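Local coordinates for protein importin-95 (PDB 4XRI) that belongs to the importin beta family of nuclear transport receptors, probably binds a small Ran-type GTPase and probably carries protein cargo into the nucleus, at residues A83-Q86 with A87-L90; E139-H142 with A143-R146; T161-G164 with F165-T169; L174-S177 with L178-H181; I185-A188 with V189-A193. The protein carries 2 engineered substitutions. All blocks are in the same frame, centred on the assembly; numbering follows the deposited sequence.

Contact 1 of 5, residues A83-Q86 with A87-L90; sequences AALQ and AKWL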
loop_
_atom_site.group_PDB
_atom_site.type_symbol
_atom_site.label_atom_id
_atom_site.label_comp_id
_atom_site.label_asym_id
_atom_site.label_seq_id
_atom_site.Cartn_x
_atom_site.Cartn_y
_atom_site.Cartn_z
ATOM N N ALA A 83 15.501 8.605 -19.905
ATOM C CA ALA A 83 15.618 8.446 -21.351
ATOM C C ALA A 83 16.215 9.687 -21.998
ATOM O O ALA A 83 17.160 9.602 -22.782
ATOM C CB ALA A 83 14.260 8.144 -21.956
ATOM N N ALA A 84 15.660 10.843 -21.646
ATOM C CA ALA A 84 16.082 12.115 -22.219
ATOM C C ALA A 84 17.515 12.462 -21.823
ATOM O O ALA A 84 18.346 12.783 -22.675
ATOM C CB ALA A 84 15.139 13.220 -21.791
ATOM N N LEU A 85 17.798 12.383 -20.527
ATOM C CA LEU A 85 19.097 12.782 -19.995
ATOM C C LEU A 85 20.233 11.891 -20.481
ATOM O O LEU A 85 21.323 12.374 -20.782
ATOM C CB LEU A 85 19.060 12.782 -18.469
ATOM C CG LEU A 85 18.115 13.786 -17.814
ATOM C CD1 LEU A 85 18.247 13.704 -16.308
ATOM C CD2 LEU A 85 18.398 15.197 -18.307
ATOM N N GLN A 86 19.978 10.590 -20.560
ATOM C CA GLN A 86 20.990 9.661 -21.028
ATOM C C GLN A 86 21.313 10.021 -22.462
ATOM O O GLN A 86 22.463 10.017 -22.866
ATOM C CB GLN A 86 20.488 8.221 -20.973
ATOM C CG GLN A 86 20.264 7.717 -19.556
ATOM C CD GLN A 86 19.698 6.312 -19.496
ATOM O OE1 GLN A 86 19.048 5.859 -20.434
ATOM N NE2 GLN A 86 19.947 5.617 -18.399
ATOM N N ALA A 87 20.274 10.337 -23.224
ATOM C CA ALA A 87 20.435 10.725 -24.620
ATOM C C ALA A 87 21.333 11.953 -24.725
ATOM O O ALA A 87 22.062 12.123 -25.705
ATOM C CB ALA A 87 19.088 11.000 -25.258
ATOM N N LYS A 88 21.275 12.805 -23.703
ATOM C CA LYS A 88 22.109 14.000 -23.653
ATOM C C LYS A 88 23.585 13.631 -23.537
ATOM O O LYS A 88 24.442 14.287 -24.132
ATOM C CB LYS A 88 21.700 14.906 -22.488
ATOM C CG LYS A 88 20.288 15.467 -22.594
ATOM C CD LYS A 88 20.016 16.504 -21.511
ATOM C CE LYS A 88 20.896 17.735 -21.689
ATOM N NZ LYS A 88 20.654 18.753 -20.628
ATOM N N TRP A 89 23.884 12.581 -22.778
ATOM C CA TRP A 89 25.262 12.120 -22.653
ATOM C C TRP A 89 25.748 11.528 -23.968
ATOM O O TRP A 89 26.872 11.780 -24.403
ATOM C CB TRP A 89 25.408 11.084 -21.538
ATOM C CG TRP A 89 26.779 10.463 -21.496
ATOM C CD1 TRP A 89 27.179 9.312 -22.112
ATOM C CD2 TRP A 89 27.929 10.969 -20.809
ATOM N NE1 TRP A 89 28.504 9.067 -21.848
ATOM C CE2 TRP A 89 28.988 10.068 -21.046
ATOM C CE3 TRP A 89 28.166 12.093 -20.011
ATOM C CZ2 TRP A 89 30.264 10.258 -20.520
ATOM C CZ3 TRP A 89 29.431 12.278 -19.484
ATOM C CH2 TRP A 89 30.465 11.366 -19.743
ATOM N N LEU A 90 24.885 10.738 -24.596
ATOM C CA LEU A 90 25.232 10.049 -25.831
ATOM C C LEU A 90 25.378 10.989 -27.027
ATOM O O LEU A 90 26.344 10.885 -27.784
ATOM C CB LEU A 90 24.184 8.978 -26.148
ATOM C CG LEU A 90 24.268 7.668 -25.360
ATOM C CD1 LEU A 90 23.158 6.713 -25.788
ATOM C CD2 LEU A 90 25.633 7.023 -25.544
#

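Contact 2 of 5, residues E139-H142 with A143-R146; sequences ELMH and ALVR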
loop_
_atom_site.group_PDB
_atom_site.type_symbol
_atom_site.label_atom_id
_atom_site.label_comp_id
_atom_site.label_asym_id
_atom_site.label_seq_id
_atom_site.Cartn_x
_atom_site.Cartn_y
_atom_site.Cartn_z
ATOM N N GLU A 139 37.454 -0.261 -20.606
ATOM C CA GLU A 139 38.529 -0.258 -19.615
ATOM C C GLU A 139 38.019 -0.254 -18.177
ATOM O O GLU A 139 38.768 -0.562 -17.248
ATOM C CB GLU A 139 39.445 0.954 -19.819
ATOM C CG GLU A 139 40.029 1.094 -21.217
ATOM C CD GLU A 139 39.174 1.951 -22.131
ATOM O OE1 GLU A 139 37.980 2.150 -21.823
ATOM O OE2 GLU A 139 39.702 2.433 -23.155
ATOM N N LEU A 140 36.743 0.080 -18.002
ATOM C CA LEU A 140 36.212 0.432 -16.686
ATOM C C LEU A 140 36.273 -0.670 -15.624
ATOM O O LEU A 140 36.928 -0.502 -14.595
ATOM C CB LEU A 140 34.764 0.894 -16.819
ATOM C CG LEU A 140 34.135 1.281 -15.479
ATOM C CD1 LEU A 140 34.931 2.399 -14.819
ATOM C CD2 LEU A 140 32.684 1.686 -15.656
ATOM N N MET A 141 35.580 -1.781 -15.858
ATOM C CA MET A 141 35.436 -2.809 -14.829
ATOM C C MET A 141 36.777 -3.427 -14.437
ATOM O O MET A 141 36.986 -3.775 -13.275
ATOM C CB MET A 141 34.469 -3.902 -15.291
ATOM C CG MET A 141 33.040 -3.415 -15.541
ATOM S SD MET A 141 32.387 -2.319 -14.259
ATOM C CE MET A 141 32.393 -3.391 -12.824
ATOM N N HIS A 142 37.679 -3.558 -15.404
ATOM C CA HIS A 142 39.024 -4.050 -15.125
ATOM C C HIS A 142 39.759 -3.073 -14.212
ATOM O O HIS A 142 40.460 -3.480 -13.287
ATOM C CB HIS A 142 39.809 -4.261 -16.422
ATOM C CG HIS A 142 41.172 -4.847 -16.217
ATOM N ND1 HIS A 142 41.379 -6.190 -15.993
ATOM C CD2 HIS A 142 42.396 -4.268 -16.199
ATOM C CE1 HIS A 142 42.674 -6.415 -15.847
ATOM N NE2 HIS A 142 43.312 -5.266 -15.966
ATOM N N ALA A 143 39.582 -1.783 -14.476
ATOM C CA ALA A 143 40.223 -0.737 -13.691
ATOM C C ALA A 143 39.664 -0.702 -12.272
ATOM O O ALA A 143 40.412 -0.543 -11.308
ATOM C CB ALA A 143 40.049 0.615 -14.366
ATOM N N LEU A 144 38.348 -0.851 -12.153
ATOM C CA LEU A 144 37.687 -0.845 -10.851
ATOM C C LEU A 144 38.107 -2.040 -10.002
ATOM O O LEU A 144 38.381 -1.900 -8.811
ATOM C CB LEU A 144 36.166 -0.838 -11.022
ATOM C CG LEU A 144 35.536 0.427 -11.609
ATOM C CD1 LEU A 144 34.029 0.256 -11.746
ATOM C CD2 LEU A 144 35.867 1.638 -10.748
ATOM N N VAL A 145 38.144 -3.215 -10.620
ATOM C CA VAL A 145 38.565 -4.432 -9.933
ATOM C C VAL A 145 40.026 -4.322 -9.507
ATOM O O VAL A 145 40.399 -4.736 -8.409
ATOM C CB VAL A 145 38.376 -5.683 -10.824
ATOM C CG1 VAL A 145 39.089 -6.885 -10.229
ATOM C CG2 VAL A 145 36.897 -5.980 -11.016
ATOM N N ARG A 146 40.843 -3.745 -10.381
ATOM C CA ARG A 146 42.258 -3.545 -10.089
ATOM C C ARG A 146 42.420 -2.581 -8.916
ATOM O O ARG A 146 43.175 -2.846 -7.980
ATOM C CB ARG A 146 42.992 -3.022 -11.326
ATOM C CG ARG A 146 44.506 -3.035 -11.215
ATOM C CD ARG A 146 45.140 -2.540 -12.504
ATOM N NE ARG A 146 46.564 -2.250 -12.352
ATOM C CZ ARG A 146 47.544 -3.060 -12.742
ATOM N NH1 ARG A 146 48.809 -2.706 -12.562
ATOM N NH2 ARG A 146 47.262 -4.221 -13.317
#

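Contact 3 of 5, residues T161-G164 with F165-T169; sequences TAIG and FICET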
loop_
_atom_site.group_PDB
_atom_site.type_symbol
_atom_site.label_atom_id
_atom_site.label_comp_id
_atom_site.label_asym_id
_atom_site.label_seq_id
_atom_site.Cartn_x
_atom_site.Cartn_y
_atom_site.Cartn_z
ATOM N N THR A 161 32.776 0.768 -3.852
ATOM C CA THR A 161 31.492 1.454 -3.832
ATOM C C THR A 161 30.925 1.617 -5.242
ATOM O O THR A 161 29.724 1.448 -5.465
ATOM C CB THR A 161 31.626 2.837 -3.163
ATOM O OG1 THR A 161 32.036 2.672 -1.799
ATOM C CG2 THR A 161 30.309 3.579 -3.193
ATOM N N ALA A 162 31.800 1.936 -6.191
ATOM C CA ALA A 162 31.398 2.102 -7.585
ATOM C C ALA A 162 30.960 0.773 -8.187
ATOM O O ALA A 162 29.966 0.704 -8.912
ATOM C CB ALA A 162 32.536 2.707 -8.399
ATOM N N ILE A 163 31.711 -0.279 -7.876
ATOM C CA ILE A 163 31.376 -1.631 -8.307
ATOM C C ILE A 163 29.992 -2.038 -7.806
ATOM O O ILE A 163 29.186 -2.601 -8.551
ATOM C CB ILE A 163 32.429 -2.647 -7.816
ATOM C CG1 ILE A 163 33.721 -2.508 -8.629
ATOM C CG2 ILE A 163 31.896 -4.066 -7.911
ATOM C CD1 ILE A 163 34.874 -3.326 -8.080
ATOM N N GLY A 164 29.718 -1.732 -6.542
ATOM C CA GLY A 164 28.435 -2.037 -5.938
ATOM C C GLY A 164 27.292 -1.289 -6.599
ATOM O O GLY A 164 26.232 -1.859 -6.853
ATOM N N PHE A 165 27.517 -0.007 -6.877
ATOM C CA PHE A 165 26.529 0.837 -7.548
ATOM C C PHE A 165 26.165 0.282 -8.917
ATOM O O PHE A 165 24.994 0.253 -9.301
ATOM C CB PHE A 165 27.051 2.270 -7.700
ATOM C CG PHE A 165 27.093 3.047 -6.416
ATOM C CD1 PHE A 165 26.526 2.538 -5.260
ATOM C CD2 PHE A 165 27.686 4.297 -6.371
ATOM C CE1 PHE A 165 26.560 3.255 -4.083
ATOM C CE2 PHE A 165 27.718 5.023 -5.197
ATOM C CZ PHE A 165 27.153 4.501 -4.050
ATOM N N ILE A 166 27.183 -0.155 -9.648
ATOM C CA ILE A 166 27.006 -0.692 -10.989
ATOM C C ILE A 166 26.296 -2.046 -10.959
ATOM O O ILE A 166 25.382 -2.295 -11.747
ATOM C CB ILE A 166 28.364 -0.829 -11.704
ATOM C CG1 ILE A 166 28.931 0.558 -12.017
ATOM C CG2 ILE A 166 28.225 -1.641 -12.980
ATOM C CD1 ILE A 166 30.358 0.542 -12.522
ATOM N N CYS A 167 26.702 -2.910 -10.033
ATOM C CA CYS A 167 26.147 -4.258 -9.952
ATOM C C CYS A 167 24.718 -4.289 -9.410
ATOM O O CYS A 167 23.963 -5.213 -9.705
ATOM C CB CYS A 167 27.043 -5.149 -9.087
ATOM S SG CYS A 167 28.553 -5.700 -9.913
ATOM N N GLU A 168 24.342 -3.287 -8.620
ATOM C CA GLU A 168 23.008 -3.271 -8.026
ATOM C C GLU A 168 21.967 -2.769 -9.017
ATOM O O GLU A 168 20.771 -3.009 -8.845
ATOM C CB GLU A 168 22.977 -2.406 -6.762
ATOM C CG GLU A 168 22.931 -0.912 -7.014
ATOM C CD GLU A 168 22.715 -0.107 -5.742
ATOM O OE1 GLU A 168 23.001 1.110 -5.751
ATOM O OE2 GLU A 168 22.254 -0.688 -4.736
ATOM N N THR A 169 22.430 -2.071 -10.050
ATOM C CA THR A 169 21.539 -1.504 -11.054
ATOM C C THR A 169 20.728 -2.593 -11.740
ATOM O O THR A 169 21.261 -3.404 -12.493
ATOM C CB THR A 169 22.310 -0.707 -12.118
ATOM O OG1 THR A 169 23.022 0.367 -11.490
ATOM C CG2 THR A 169 21.351 -0.137 -13.154
#

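Contact 4 of 5, residues L174-S177 with L178-H181; sequences LRNS and LVGH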
loop_
_atom_site.group_PDB
_atom_site.type_symbol
_atom_site.label_atom_id
_atom_site.label_comp_id
_atom_site.label_asym_id
_atom_site.label_seq_id
_atom_site.Cartn_x
_atom_site.Cartn_y
_atom_site.Cartn_z
ATOM N N LEU A 174 22.755 -4.052 -18.780
ATOM C CA LEU A 174 23.943 -3.774 -17.981
ATOM C C LEU A 174 24.438 -5.038 -17.285
ATOM O O LEU A 174 25.633 -5.338 -17.308
ATOM C CB LEU A 174 23.656 -2.683 -16.953
ATOM C CG LEU A 174 24.802 -2.323 -16.008
ATOM C CD1 LEU A 174 26.029 -1.884 -16.790
ATOM C CD2 LEU A 174 24.372 -1.237 -15.041
ATOM N N ARG A 175 23.512 -5.766 -16.666
ATOM C CA ARG A 175 23.819 -7.047 -16.033
ATOM C C ARG A 175 24.523 -7.979 -17.011
ATOM O O ARG A 175 25.571 -8.544 -16.700
ATOM C CB ARG A 175 22.542 -7.713 -15.505
ATOM C CG ARG A 175 22.001 -7.121 -14.216
ATOM C CD ARG A 175 22.964 -7.323 -13.050
ATOM N NE ARG A 175 22.260 -7.598 -11.799
ATOM C CZ ARG A 175 21.564 -6.694 -11.117
ATOM N NH1 ARG A 175 21.469 -5.449 -11.556
ATOM N NH2 ARG A 175 20.957 -7.037 -9.992
ATOM N N ASN A 176 23.940 -8.117 -18.199
ATOM C CA ASN A 176 24.476 -8.985 -19.239
ATOM C C ASN A 176 25.863 -8.548 -19.691
ATOM O O ASN A 176 26.712 -9.382 -20.001
ATOM C CB ASN A 176 23.528 -9.022 -20.438
ATOM C CG ASN A 176 24.007 -9.959 -21.528
ATOM O OD1 ASN A 176 24.479 -11.063 -21.252
ATOM N ND2 ASN A 176 23.894 -9.518 -22.776
ATOM N N SER A 177 26.093 -7.238 -19.722
ATOM C CA SER A 177 27.392 -6.704 -20.118
ATOM C C SER A 177 28.450 -6.981 -19.053
ATOM O O SER A 177 29.648 -6.971 -19.338
ATOM C CB SER A 177 27.301 -5.200 -20.383
ATOM O OG SER A 177 27.260 -4.465 -19.174
ATOM N N LEU A 178 28.001 -7.228 -17.826
ATOM C CA LEU A 178 28.908 -7.472 -16.707
ATOM C C LEU A 178 29.265 -8.947 -16.564
ATOM O O LEU A 178 30.203 -9.292 -15.847
ATOM C CB LEU A 178 28.290 -6.977 -15.396
ATOM C CG LEU A 178 28.105 -5.478 -15.172
ATOM C CD1 LEU A 178 27.316 -5.235 -13.891
ATOM C CD2 LEU A 178 29.455 -4.782 -15.117
ATOM N N VAL A 179 28.505 -9.801 -17.248
ATOM C CA VAL A 179 28.551 -11.256 -17.075
ATOM C C VAL A 179 29.964 -11.831 -17.068
ATOM O O VAL A 179 30.289 -12.692 -16.248
ATOM C CB VAL A 179 27.734 -11.957 -18.186
ATOM C CG1 VAL A 179 28.184 -13.401 -18.382
ATOM C CG2 VAL A 179 26.249 -11.900 -17.862
ATOM N N GLY A 180 30.801 -11.341 -17.975
ATOM C CA GLY A 180 32.156 -11.844 -18.104
ATOM C C GLY A 180 33.080 -11.464 -16.961
ATOM O O GLY A 180 34.131 -12.080 -16.773
ATOM N N HIS A 181 32.698 -10.446 -16.195
ATOM C CA HIS A 181 33.523 -9.969 -15.087
ATOM C C HIS A 181 33.080 -10.536 -13.742
ATOM O O HIS A 181 33.595 -10.139 -12.697
ATOM C CB HIS A 181 33.492 -8.440 -15.013
ATOM C CG HIS A 181 34.117 -7.759 -16.190
ATOM N ND1 HIS A 181 35.481 -7.623 -16.334
ATOM C CD2 HIS A 181 33.563 -7.159 -17.269
ATOM C CE1 HIS A 181 35.742 -6.977 -17.456
ATOM N NE2 HIS A 181 34.595 -6.684 -18.043
#

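Contact 5 of 5, residues I185-A188 with V189-A193; sequences ILTA and VVQGA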
loop_
_atom_site.group_PDB
_atom_site.type_symbol
_atom_site.label_atom_id
_atom_site.label_comp_id
_atom_site.label_asym_id
_atom_site.label_seq_id
_atom_site.Cartn_x
_atom_site.Cartn_y
_atom_site.Cartn_z
ATOM N N ILE A 185 34.889 -9.700 -10.146
ATOM C CA ILE A 185 34.201 -8.764 -9.268
ATOM C C ILE A 185 33.923 -9.389 -7.904
ATOM O O ILE A 185 34.191 -8.784 -6.865
ATOM C CB ILE A 185 32.880 -8.289 -9.893
ATOM C CG1 ILE A 185 33.162 -7.410 -11.112
ATOM C CG2 ILE A 185 32.051 -7.529 -8.874
ATOM C CD1 ILE A 185 31.921 -7.062 -11.904
ATOM N N LEU A 186 33.390 -10.607 -7.918
ATOM C CA LEU A 186 33.072 -11.322 -6.687
ATOM C C LEU A 186 34.320 -11.553 -5.843
ATOM O O LEU A 186 34.293 -11.399 -4.621
ATOM C CB LEU A 186 32.398 -12.659 -6.999
ATOM C CG LEU A 186 32.077 -13.527 -5.780
ATOM C CD1 LEU A 186 31.130 -12.792 -4.841
ATOM C CD2 LEU A 186 31.491 -14.867 -6.204
ATOM N N THR A 187 35.412 -11.920 -6.503
ATOM C CA THR A 187 36.675 -12.153 -5.816
ATOM C C THR A 187 37.167 -10.872 -5.150
ATOM O O THR A 187 37.636 -10.891 -4.012
ATOM C CB THR A 187 37.756 -12.679 -6.782
ATOM O OG1 THR A 187 37.382 -13.979 -7.258
ATOM C CG2 THR A 187 39.100 -12.778 -6.083
ATOM N N ALA A 188 37.033 -9.758 -5.862
ATOM C CA ALA A 188 37.506 -8.468 -5.370
ATOM C C ALA A 188 36.747 -8.016 -4.124
ATOM O O ALA A 188 37.353 -7.541 -3.162
ATOM C CB ALA A 188 37.395 -7.412 -6.462
ATOM N N VAL A 189 35.424 -8.164 -4.136
ATOM C CA VAL A 189 34.611 -7.684 -3.023
ATOM C C VAL A 189 34.715 -8.606 -1.806
ATOM O O VAL A 189 34.713 -8.138 -0.667
ATOM C CB VAL A 189 33.123 -7.518 -3.427
ATOM C CG1 VAL A 189 33.011 -6.607 -4.644
ATOM C CG2 VAL A 189 32.460 -8.855 -3.699
ATOM N N VAL A 190 34.827 -9.910 -2.045
ATOM C CA VAL A 190 34.915 -10.872 -0.952
ATOM C C VAL A 190 36.276 -10.772 -0.277
ATOM O O VAL A 190 36.372 -10.754 0.955
ATOM C CB VAL A 190 34.688 -12.319 -1.433
ATOM C CG1 VAL A 190 35.120 -13.316 -0.362
ATOM C CG2 VAL A 190 33.231 -12.530 -1.800
ATOM N N GLN A 191 37.327 -10.701 -1.086
ATOM C CA GLN A 191 38.678 -10.570 -0.552
ATOM C C GLN A 191 38.848 -9.254 0.191
ATOM O O GLN A 191 39.607 -9.165 1.153
ATOM C CB GLN A 191 39.719 -10.677 -1.665
ATOM C CG GLN A 191 39.921 -12.092 -2.178
ATOM C CD GLN A 191 41.050 -12.201 -3.186
ATOM O OE1 GLN A 191 41.583 -11.195 -3.655
ATOM N NE2 GLN A 191 41.421 -13.433 -3.523
ATOM N N GLY A 192 38.128 -8.230 -0.251
ATOM C CA GLY A 192 38.185 -6.941 0.407
ATOM C C GLY A 192 37.489 -6.969 1.754
ATOM O O GLY A 192 37.806 -6.182 2.640
ATOM N N ALA A 193 36.533 -7.880 1.903
ATOM C CA ALA A 193 35.689 -7.933 3.095
ATOM C C ALA A 193 36.268 -8.829 4.187
ATOM O O ALA A 193 35.842 -8.767 5.341
ATOM C CB ALA A 193 34.292 -8.409 2.722
#

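Contact 1 of 5, residues A83-Q86 with A87-L90
L85 and K88 lie side by side on two successive turns of helix 79-91, in the HEAT-repeat solenoid of this importin beta. The lysine's aliphatic part does the touching: its CD packs on L85 CD2 at 3.8 Å, both side chains pointing the same way. Nearer the backbone, K88 CG passes 3.3 Å from A84 O. CG stands anti to the carbonyl carbon (chi1 -64°), which turns the chain back along the helix over A84 and L85, and a bend at chi3 then carries the amine away from them. With an alanine here, K88 CD and the chain beyond it are gone, and L85 CD2 would probably be left without its packing partner.

Beneath these side chains the backbone holds the helix. A87 N reaches A83 O, and W89 N reaches L85 O at 3.3 Å; K88 N is only weakly bonded, to both A84 O and L85 O. Next to K88 along the helix, the buried W89 faces the neighbouring helices: its NE1 is hydrogen-bonded to E131, its ring meets that of F74 with the planes at about 45°, and I127 and I130 of helix 114-131 pack against it. The straightest bond here is the last, L90 N to Q86 O, 3.1 Å long with an N-H...O angle of 159° and the donor in the carbonyl plane.

Contact 2 of 5, residues E139-H142 with A143-R146
L144 meets L140 and M141 from one turn further along helix 140-150. From the backbone outward, L144 CB stands over the previous turn, 3.7 Å from L140 O. CG, placed anti to its own carbonyl carbon (chi1 -68°), comes closer to that oxygen at 3.4 Å and also touches L140 CD1 at 3.8 Å. L144 CD1 at the tip touches both L140 CG and CD1 and, from another direction, M141 SD at 4.0 Å. The methionine gets there by folding at chi2 and chi3, which brings its CE near the same methyl.

The backbone under this cluster is regular. L144 N bonds to L140 O at 2.8 Å, nearly along the C=O axis, and V145 N to M141 O with an N-H...O angle of 163°. V145 CG2 rests 3.2 Å from that M141 oxygen. Away from the leucines, H142 and R146 are exposed; the arginine's CB lies against H142 O, and its NE makes a long, weak ion pair with E150.

I163 and I166 of helix 153-168 cover L144, while I124 and A128 of helix 114-131 receive L140. An apolar stripe buried between neighbouring helices, with a polar stripe facing solvent, is the amphipathic pattern of a HEAT-repeat solenoid.

Contact 3 of 5, residues T161-G164 with F165-T169
The F165 ring has the T161 backbone and methyl lying over one face. T161 O sits 3.2 Å above the ring plane, offset toward the rim, and T161 CG2 stands over the same face as a CH-pi contact, 3.8 Å from the ring centroid and 28° off the normal. T161 CG2 comes in over the far end of the ring, closest to F165 CZ at 3.4 Å. It is there because CG2 is anti to the threonine's backbone N, while F165 CG swings beside its own N (chi1 -72°), so both side chains point the same way along the helix. The threonine's OG1 turns back instead to bond Q157 O.

Q118, Q122 and A125 of helix 114-131 also touch F165, which places the ring where two helices of the HEAT-repeat array pack together. On another side of helix 153-168, I163 CG2 and C167 SG meet loosely at 4.2 Å, and both residues touch I185 of helix 182-193. I166 faces helix 140-150; its CG1 lies 3.3 Å from A162 O.

G164, buried and without a side chain, gives its oxygen to E168 N at 3.0 Å, in the last turn of the helix. Just beyond, T169 OG1 donates to F165 O, in the carbonyl plane and 2.9 Å away, giving an oxygen of this final turn a side-chain partner.

Contact 4 of 5, residues L174-S177 with L178-H181
L174 and L178 form the close-packed side of this helix end, and N176 with V179 its open one. On the buried side L178 CG rests 3.3 Å from L174 O, its CD1 a looser 4.4 Å from L174 CG. M141 of helix 140-150 and F216 of helix 214-217 also touch L178, while L132 packs on L174. V179 and N176 are exposed: V179 CG2 lies 3.3 Å from N176 O, and N176 OD1 comes no nearer to that methyl than 3.9 Å.

Backbone bonding changes as helix 172-178 runs out. L178 N bonds R175 O at 3.0 Å, but from above the carbonyl plane, 64° out of it, and its bond to L174 O is weak. V179 N makes another weak bond, to N176 O. H181 is at the N-cap position before helix 182-193, its ring edge toward S177 O and its ND1 bonded to a glycerol, probably from the crystallisation liquor.

R175 leads away from the turn into a salt bridge with E215. S177 OG sits between its backbone N and carbonyl carbon (chi1 77°), which directs it back to L174 O, 2.6 Å away. That oxygen therefore takes a hydroxyl as well as a weak amide, so the serine probably makes up for amide bonding that falters where the helix ends.

Contact 5 of 5, residues I185-A188 with V189-A193
V189 and V190 set their methyls into the hollows left by the preceding turn, I185 to A188, on helix 182-193. The two branches of V189 each cover a carbonyl of the turn before: CG1 lies 3.3 Å from I185 O, and CG2 presses equally close to L186 O. CG2 occupies the position between backbone N and carbonyl carbon (chi1 -55° for CG1), which is what lets one side chain cover two successive carbonyls. Beyond them the contacts are wider, CG1 to I185 CG2 at 4.4 Å and CG2 to L186 CD1 slightly less. Cut back to an alanine, V189 would lose both methyls, which is likely to open a gap over the I185 and L186 carbonyls and leave L160 without that neighbour.

The tighter fit is L186 with V190. The two side chains run side by side in the same direction, and L186 CD1 meets V190 CG2 at 3.7 Å, with V190 CG2 itself 3.2 Å from L186 O. T187 and Q191 make a similar pair on the exposed side: the threonine methyl CG2 supports the amide end, 3.5 Å from Q191 NE2, while its OG1 bonds N183 O.

Regular helix bonds underlie these bumps, such as Q191 N to T187 O at 2.9 Å. G192 N reaches A188 O from above the carbonyl plane, 37° out of it. Around the turn, V189 meets L160 of helix 153-168 and I185 faces M141 and V145 of helix 140-150, whereas L186 and V190 face a different neighbour, I230 and Y229 of helix 224-238.

From the N terminus, contact 1 comes first, on helix 79-91; it touches none of the others and lies about 20 Å, centre to centre, from the nearest, contact 3. The five follow in series, none nested or crossing. Each is a local contact along about two turns of helix, contact 4 running on into a loop, so none closes a long-range loop. Contacts 2, 3 and 5 pack on one another, V145 against A188 being one meeting of contacts 2 and 5. Contact 4 ends helix 172-178, leads straight into helix 182-193 and touches contacts 2 and 3. Together contacts 2 to 5 tie helices 140-150, 153-168, 172-178 and 182-193.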